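Mandelate racemase/muconate lactonizing protein (Paenibacillus sp., PDB 3QPE) probably acts on sugar acids as a magnesium-dependent member of the enolase superfamily, and binds D-galacturonic acid at a magnesium ion. Local coordinates at residues R28-N33 against S134-D139; N228-E233 against F332-Y337. All coordinates share one frame; numbering follows the deposited sequence.

Contact 1 (R28-N33 against S134-D139); sequences RSAGAN and SLYFDD. With DGU (D-galacturonic acid), chain G.
Tyr136 and Phe137 set their rings against different parts of the 28-33 segment, Tyr136 against Ala30 and Gly31, Phe137 against Ala32 and Asn33. Over one face of the Tyr136 ring lies the methyl of Ala30, a CH-pi contact with CB 4.3 Å from the ring centroid, while Ala32 O comes to the ring edge. The Phe137 ring carries Asn33 CA on one face, 4.0 Å from its centroid. Phe137 N donates to Ala32 O at 2.9 Å. Gly31 N gives its hydrogen to Asp138 OD1 at 2.8 Å, an approach eased by the lack of a side chain on Gly31. With CG anti to the backbone N (chi1 -173°) and a bend at chi3, Arg28 brings NH2 above the carbonyl plane of Ser134, 3.1 Å from its O; its NH1 bonds Gln158. Asn33 ND2 and Tyr136 OH both bind O3 of the galacturonate; a leucine in place of Tyr136 would probably leave O3 without its phenol partner and the Ala30 methyl without the Tyr136 face. The contact joins the end of strand 14-30 to the loop after strand 126-135, with strand 167-170 and helix 145-161 packed alongside.

Contact 2 (N228-E233 against F332-Y337); sequences NLYWLE and FEFVEY. With MG (magnesium ion), chain E; DGU (D-galacturonic acid), chain G.
Tyr230 reaches across to Glu333 with its hydroxyl, giving a very short hydrogen bond of 2.4 Å from OH to OE1. CG stands anti to the backbone N (chi1 -176°), which sends the ring out from its strand; the carboxylate meets it at the edge, the two planes only 19° apart. The other carboxylate oxygen of Glu333, OE2, is held by a salt bridge to Arg307, so the acid is fixed from two directions. Phe334 presents its edge to the Tyr230 face in an offset edge-to-face pair, centroids 5.8 Å apart and planes at 83°. Trp231, next along, completes the aromatic cluster: CZ3 lies in the plane of the Phe334 ring at its edge, 3.9 Å from CD2, and the same atom packs near Glu333 CB. The indole NE1 turns back along its own strand to the anti lone pair of Glu233 OE1, at 3.2 Å, and thus helps to orient the carboxylate. Glu233 ends the walk. Its extended chain places OE2 on the magnesium ion at 2.1 Å, beside Asp207 and Glu263, while galacturonate O5 and O6B and a water also bind the metal. Opposite, Glu336 OE2 lies 2.6 Å from galacturonate O6A. Strands 229-233 and 335-337 thus face each other across the interior of a TIM-type barrel, with the aromatic cluster toward the N-terminal ends of the strands and, at their C-terminal ends, the acidic metal site characteristic of the enolase superfamily.

In the fold
Both contacts reach the bound galacturonate, though they do not touch each other. Contact 1 holds the sugar at its O3 hydroxyl, whereas contact 2 addresses its carboxylate end and the magnesium ion, so the ligand spans the gap between them. Their centres lie 18 Å apart and their nearest atoms about 5 Å. Strands 126-135 and 335-337 are parallel neighbours in the barrel, which brings the two contacts onto one sheet. Lys168 links the sites: it bonds the ligand and pairs with both Glu233 and Glu336. His39, which bonds the ligand too, packs edge-to-face on Tyr136, whose nearest side-chain atom is about 7 Å from the magnesium ion bound by Glu233.

Contact 1 (R28-N33 against S134-D139)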
loop_
_atom_site.group_PDB
_atom_site.type_symbol
_atom_site.label_atom_id
_atom_site.label_comp_id
_atom_site.label_asym_id
_atom_site.label_seq_id
_atom_site.Cartn_x
_atom_site.Cartn_y
_atom_site.Cartn_z
ATOM N N ARG A 28 -4.555 29.253 -9.478
ATOM C CA ARG A 28 -5.875 28.829 -9.930
ATOM C C ARG A 28 -6.377 27.728 -8.999
ATOM O O ARG A 28 -5.613 26.823 -8.629
ATOM C CB ARG A 28 -5.779 28.335 -11.373
ATOM C CG ARG A 28 -7.119 28.027 -12.035
ATOM C CD ARG A 28 -6.920 27.478 -13.437
ATOM N NE ARG A 28 -6.243 26.187 -13.419
ATOM C CZ ARG A 28 -5.072 25.945 -13.999
ATOM N NH1 ARG A 28 -4.453 26.899 -14.672
ATOM N NH2 ARG A 28 -4.523 24.734 -13.921
ATOM N N SER A 29 -7.638 27.807 -8.590
ATOM C CA SER A 29 -8.193 26.774 -7.717
ATOM C C SER A 29 -8.138 25.375 -8.376
ATOM O O SER A 29 -8.457 25.217 -9.557
ATOM C CB SER A 29 -9.625 27.122 -7.299
ATOM O OG SER A 29 -10.140 26.162 -6.388
ATOM N N ALA A 30 -7.731 24.370 -7.603
ATOM C CA ALA A 30 -7.589 23.008 -8.120
ATOM C C ALA A 30 -8.828 22.198 -7.777
ATOM O O ALA A 30 -9.174 22.051 -6.603
ATOM C CB ALA A 30 -6.332 22.340 -7.523
ATOM N N GLY A 31 -9.494 21.663 -8.802
ATOM C CA GLY A 31 -10.660 20.827 -8.584
ATOM C C GLY A 31 -10.344 19.439 -8.054
ATOM O O GLY A 31 -9.324 19.225 -7.403
ATOM N N ALA A 32 -11.236 18.499 -8.337
ATOM C CA ALA A 32 -11.142 17.131 -7.839
ATOM C C ALA A 32 -10.087 16.324 -8.586
ATOM O O ALA A 32 -9.605 16.745 -9.633
ATOM C CB ALA A 32 -12.514 16.442 -7.949
ATOM N N ASN A 33 -9.698 15.184 -8.011
ATOM C CA ASN A 33 -8.896 14.194 -8.722
ATOM C C ASN A 33 -9.649 12.873 -8.710
ATOM O O ASN A 33 -10.813 12.836 -8.292
ATOM C CB ASN A 33 -7.458 14.049 -8.165
ATOM C CG ASN A 33 -7.412 13.408 -6.793
ATOM O OD1 ASN A 33 -8.395 12.833 -6.320
ATOM N ND2 ASN A 33 -6.255 13.512 -6.136
ATOM N N SER A 134 -0.946 21.210 -12.318
ATOM C CA SER A 134 -2.194 21.813 -11.821
ATOM C C SER A 134 -3.475 21.476 -12.610
ATOM O O SER A 134 -4.521 22.074 -12.366
ATOM C CB SER A 134 -2.055 23.343 -11.748
ATOM O OG SER A 134 -1.942 23.889 -13.059
ATOM N N LEU A 135 -3.406 20.517 -13.526
ATOM C CA LEU A 135 -4.552 20.231 -14.389
ATOM C C LEU A 135 -5.480 19.174 -13.790
ATOM O O LEU A 135 -5.468 18.008 -14.208
ATOM C CB LEU A 135 -4.075 19.831 -15.789
ATOM C CG LEU A 135 -3.291 20.955 -16.473
ATOM C CD1 LEU A 135 -2.516 20.467 -17.667
ATOM C CD2 LEU A 135 -4.254 22.071 -16.873
ATOM N N TYR A 136 -6.285 19.601 -12.823
ATOM C CA TYR A 136 -7.209 18.730 -12.117
ATOM C C TYR A 136 -8.517 18.528 -12.895
ATOM O O TYR A 136 -8.578 18.867 -14.067
ATOM C CB TYR A 136 -7.442 19.285 -10.703
ATOM C CG TYR A 136 -6.320 18.870 -9.772
ATOM C CD1 TYR A 136 -5.015 19.295 -9.989
ATOM C CD2 TYR A 136 -6.564 18.018 -8.696
ATOM C CE1 TYR A 136 -3.968 18.884 -9.139
ATOM C CE2 TYR A 136 -5.531 17.601 -7.855
ATOM C CZ TYR A 136 -4.242 18.042 -8.077
ATOM O OH TYR A 136 -3.225 17.611 -7.243
ATOM N N PHE A 137 -9.527 17.935 -12.253
ATOM C CA PHE A 137 -10.850 17.741 -12.851
ATOM C C PHE A 137 -11.602 19.055 -12.778
ATOM O O PHE A 137 -12.591 19.178 -12.060
ATOM C CB PHE A 137 -11.656 16.676 -12.090
ATOM C CG PHE A 137 -11.080 15.287 -12.196
ATOM C CD1 PHE A 137 -9.965 15.059 -12.980
ATOM C CD2 PHE A 137 -11.660 14.222 -11.528
ATOM C CE1 PHE A 137 -9.421 13.762 -13.109
ATOM C CE2 PHE A 137 -11.116 12.926 -11.641
ATOM C CZ PHE A 137 -10.006 12.707 -12.435
ATOM N N ASP A 138 -11.106 20.035 -13.512
ATOM C CA ASP A 138 -11.656 21.384 -13.439
ATOM C C ASP A 138 -12.892 21.578 -14.311
ATOM O O ASP A 138 -13.470 22.671 -14.363
ATOM C CB ASP A 138 -10.559 22.376 -13.771
ATOM C CG ASP A 138 -9.409 22.306 -12.752
ATOM O OD1 ASP A 138 -9.723 22.191 -11.552
ATOM O OD2 ASP A 138 -8.232 22.332 -13.158
ATOM N N ASP A 139 -13.319 20.491 -14.944
ATOM C CA ASP A 139 -14.367 20.506 -15.959
ATOM C C ASP A 139 -15.640 19.792 -15.514
ATOM O O ASP A 139 -16.543 19.572 -16.326
ATOM C CB ASP A 139 -13.841 19.752 -17.161
ATOM C CG ASP A 139 -13.333 18.367 -16.767
ATOM O OD1 ASP A 139 -12.341 18.289 -16.003
ATOM O OD2 ASP A 139 -13.948 17.363 -17.174
HETATM O O1 DGU G . -2.508 15.487 -1.819
HETATM O O2 DGU G . -4.569 14.732 -3.590
HETATM O O5 DGU G . -1.272 12.671 -6.869
HETATM O O6B DGU G . 0.983 13.569 -8.247
HETATM C C1 DGU G . -2.276 15.214 -3.002
HETATM C C2 DGU G . -3.356 15.304 -4.103
HETATM C C3 DGU G . -2.955 14.579 -5.405
HETATM C C4 DGU G . -1.524 14.907 -5.899
HETATM C C5 DGU G . -1.070 14.073 -7.108
HETATM C C6 DGU G . 0.373 14.410 -7.545
HETATM O O3 DGU G . -3.884 14.917 -6.443
HETATM O O4 DGU G . -0.594 14.655 -4.847
HETATM O O6A DGU G . 0.821 15.514 -7.165
HETATM O O HOH W 1 -6.965 24.021 -11.440
HETATM O O HOH W 2 -1.951 25.510 -15.770
HETATM O O HOH W 3 -4.648 24.540 -10.002
HETATM O O HOH W 4 -13.775 19.340 -9.583
#

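Contact 2 (N228-E233 against F332-Y337)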
loop_
_atom_site.group_PDB
_atom_site.type_symbol
_atom_site.label_atom_id
_atom_site.label_comp_id
_atom_site.label_asym_id
_atom_site.label_seq_id
_atom_site.Cartn_x
_atom_site.Cartn_y
_atom_site.Cartn_z
ATOM N N ASN A 228 1.998 12.415 -27.026
ATOM C CA ASN A 228 3.351 12.272 -26.484
ATOM C C ASN A 228 3.308 11.905 -25.002
ATOM O O ASN A 228 3.671 12.719 -24.138
ATOM C CB ASN A 228 4.162 13.559 -26.696
ATOM C CG ASN A 228 5.647 13.384 -26.376
ATOM O OD1 ASN A 228 6.167 12.269 -26.380
ATOM N ND2 ASN A 228 6.334 14.494 -26.104
ATOM N N LEU A 229 2.852 10.689 -24.712
ATOM C CA LEU A 229 2.713 10.230 -23.333
ATOM C C LEU A 229 4.073 9.845 -22.815
ATOM O O LEU A 229 4.700 8.919 -23.330
ATOM C CB LEU A 229 1.781 9.031 -23.262
ATOM C CG LEU A 229 0.480 9.201 -22.485
ATOM C CD1 LEU A 229 -0.245 10.504 -22.843
ATOM C CD2 LEU A 229 -0.409 7.999 -22.721
ATOM N N TYR A 230 4.535 10.575 -21.801
ATOM C CA TYR A 230 5.862 10.366 -21.236
ATOM C C TYR A 230 5.793 9.365 -20.085
ATOM O O TYR A 230 6.593 8.424 -20.023
ATOM C CB TYR A 230 6.453 11.696 -20.757
ATOM C CG TYR A 230 7.866 11.570 -20.252
ATOM C CD1 TYR A 230 8.913 11.356 -21.130
ATOM C CD2 TYR A 230 8.153 11.660 -18.898
ATOM C CE1 TYR A 230 10.212 11.227 -20.684
ATOM C CE2 TYR A 230 9.457 11.532 -18.436
ATOM C CZ TYR A 230 10.477 11.322 -19.339
ATOM O OH TYR A 230 11.782 11.193 -18.910
ATOM N N TRP A 231 4.831 9.554 -19.189
ATOM C CA TRP A 231 4.586 8.554 -18.152
ATOM C C TRP A 231 3.139 8.383 -17.689
ATOM O O TRP A 231 2.297 9.277 -17.821
ATOM C CB TRP A 231 5.570 8.688 -16.972
ATOM C CG TRP A 231 5.249 9.706 -15.882
ATOM C CD1 TRP A 231 4.039 9.950 -15.293
ATOM C CD2 TRP A 231 6.186 10.575 -15.235
ATOM N NE1 TRP A 231 4.168 10.925 -14.329
ATOM C CE2 TRP A 231 5.475 11.327 -14.279
ATOM C CE3 TRP A 231 7.560 10.789 -15.376
ATOM C CZ2 TRP A 231 6.092 12.282 -13.468
ATOM C CZ3 TRP A 231 8.172 11.736 -14.567
ATOM C CH2 TRP A 231 7.437 12.471 -13.628
ATOM N N LEU A 232 2.874 7.197 -17.158
ATOM C CA LEU A 232 1.607 6.847 -16.556
ATOM C C LEU A 232 1.809 6.688 -15.065
ATOM O O LEU A 232 2.555 5.810 -14.633
ATOM C CB LEU A 232 1.088 5.529 -17.151
ATOM C CG LEU A 232 -0.168 4.931 -16.514
ATOM C CD1 LEU A 232 -1.430 5.823 -16.680
ATOM C CD2 LEU A 232 -0.408 3.523 -17.071
ATOM N N GLU A 233 1.130 7.534 -14.287
ATOM C CA GLU A 233 1.325 7.624 -12.842
ATOM C C GLU A 233 0.119 7.083 -12.068
ATOM O O GLU A 233 -1.012 7.494 -12.303
ATOM C CB GLU A 233 1.602 9.086 -12.460
ATOM C CG GLU A 233 1.487 9.401 -10.975
ATOM C CD GLU A 233 2.068 10.760 -10.628
ATOM O OE1 GLU A 233 2.736 11.392 -11.470
ATOM O OE2 GLU A 233 1.891 11.185 -9.490
ATOM N N PHE A 332 17.452 12.345 -12.242
ATOM C CA PHE A 332 16.393 13.245 -11.816
ATOM C C PHE A 332 15.489 13.588 -12.996
ATOM O O PHE A 332 15.962 14.024 -14.037
ATOM C CB PHE A 332 16.973 14.534 -11.200
ATOM C CG PHE A 332 15.944 15.383 -10.509
ATOM C CD1 PHE A 332 15.201 16.308 -11.221
ATOM C CD2 PHE A 332 15.717 15.254 -9.147
ATOM C CE1 PHE A 332 14.241 17.077 -10.590
ATOM C CE2 PHE A 332 14.750 16.022 -8.509
ATOM C CZ PHE A 332 14.027 16.942 -9.230
ATOM N N GLU A 333 14.183 13.406 -12.831
ATOM C CA GLU A 333 13.246 13.643 -13.930
ATOM C C GLU A 333 12.736 15.095 -14.033
ATOM O O GLU A 333 13.095 15.823 -14.954
ATOM C CB GLU A 333 12.050 12.683 -13.839
ATOM C CG GLU A 333 12.373 11.232 -14.206
ATOM C CD GLU A 333 12.656 11.049 -15.686
ATOM O OE1 GLU A 333 11.810 11.454 -16.510
ATOM O OE2 GLU A 333 13.730 10.524 -16.033
ATOM N N PHE A 334 11.890 15.492 -13.092
ATOM C CA PHE A 334 11.242 16.805 -13.134
ATOM C C PHE A 334 11.034 17.399 -11.770
ATOM O O PHE A 334 10.828 16.675 -10.799
ATOM C CB PHE A 334 9.828 16.673 -13.704
ATOM C CG PHE A 334 9.771 16.466 -15.173
ATOM C CD1 PHE A 334 10.008 17.521 -16.037
ATOM C CD2 PHE A 334 9.418 15.234 -15.694
ATOM C CE1 PHE A 334 9.928 17.342 -17.398
ATOM C CE2 PHE A 334 9.327 15.046 -17.052
ATOM C CZ PHE A 334 9.585 16.099 -17.910
ATOM N N VAL A 335 11.015 18.727 -11.709
ATOM C CA VAL A 335 10.409 19.426 -10.589
ATOM C C VAL A 335 8.898 19.458 -10.810
ATOM O O VAL A 335 8.422 19.966 -11.832
ATOM C CB VAL A 335 10.970 20.862 -10.446
ATOM C CG1 VAL A 335 10.138 21.659 -9.456
ATOM C CG2 VAL A 335 12.423 20.823 -9.994
ATOM N N GLU A 336 8.131 18.902 -9.878
ATOM C CA GLU A 336 6.675 18.984 -9.976
ATOM C C GLU A 336 6.212 20.401 -9.582
ATOM O O GLU A 336 6.351 20.805 -8.429
ATOM C CB GLU A 336 5.991 17.922 -9.101
ATOM C CG GLU A 336 4.482 17.863 -9.310
ATOM C CD GLU A 336 3.806 16.723 -8.567
ATOM O OE1 GLU A 336 4.497 15.999 -7.822
ATOM O OE2 GLU A 336 2.578 16.545 -8.739
ATOM N N TYR A 337 5.664 21.159 -10.532
ATOM C CA TYR A 337 5.432 22.596 -10.293
ATOM C C TYR A 337 3.963 23.021 -10.121
ATOM O O TYR A 337 3.096 22.690 -10.937
ATOM C CB TYR A 337 6.126 23.445 -11.378
ATOM C CG TYR A 337 6.133 24.918 -11.047
ATOM C CD1 TYR A 337 5.109 25.747 -11.471
ATOM C CD2 TYR A 337 7.157 25.476 -10.278
ATOM C CE1 TYR A 337 5.100 27.090 -11.150
ATOM C CE2 TYR A 337 7.156 26.818 -9.954
ATOM C CZ TYR A 337 6.122 27.618 -10.393
ATOM O OH TYR A 337 6.108 28.960 -10.074
HETATM MG MG MG E . 0.203 11.506 -8.316
HETATM O O1 DGU G . -2.508 15.487 -1.819
HETATM O O2 DGU G . -4.569 14.732 -3.590
HETATM O O5 DGU G . -1.272 12.671 -6.869
HETATM O O6B DGU G . 0.983 13.569 -8.247
HETATM C C1 DGU G . -2.276 15.214 -3.002
HETATM C C2 DGU G . -3.356 15.304 -4.103
HETATM C C3 DGU G . -2.955 14.579 -5.405
HETATM C C4 DGU G . -1.524 14.907 -5.899
HETATM C C5 DGU G . -1.070 14.073 -7.108
HETATM C C6 DGU G . 0.373 14.410 -7.545
HETATM O O3 DGU G . -3.884 14.917 -6.443
HETATM O O4 DGU G . -0.594 14.655 -4.847
HETATM O O6A DGU G . 0.821 15.514 -7.165
HETATM O O HOH W 5 4.253 13.103 -8.286
HETATM O O HOH W 6 -1.061 9.739 -8.025
#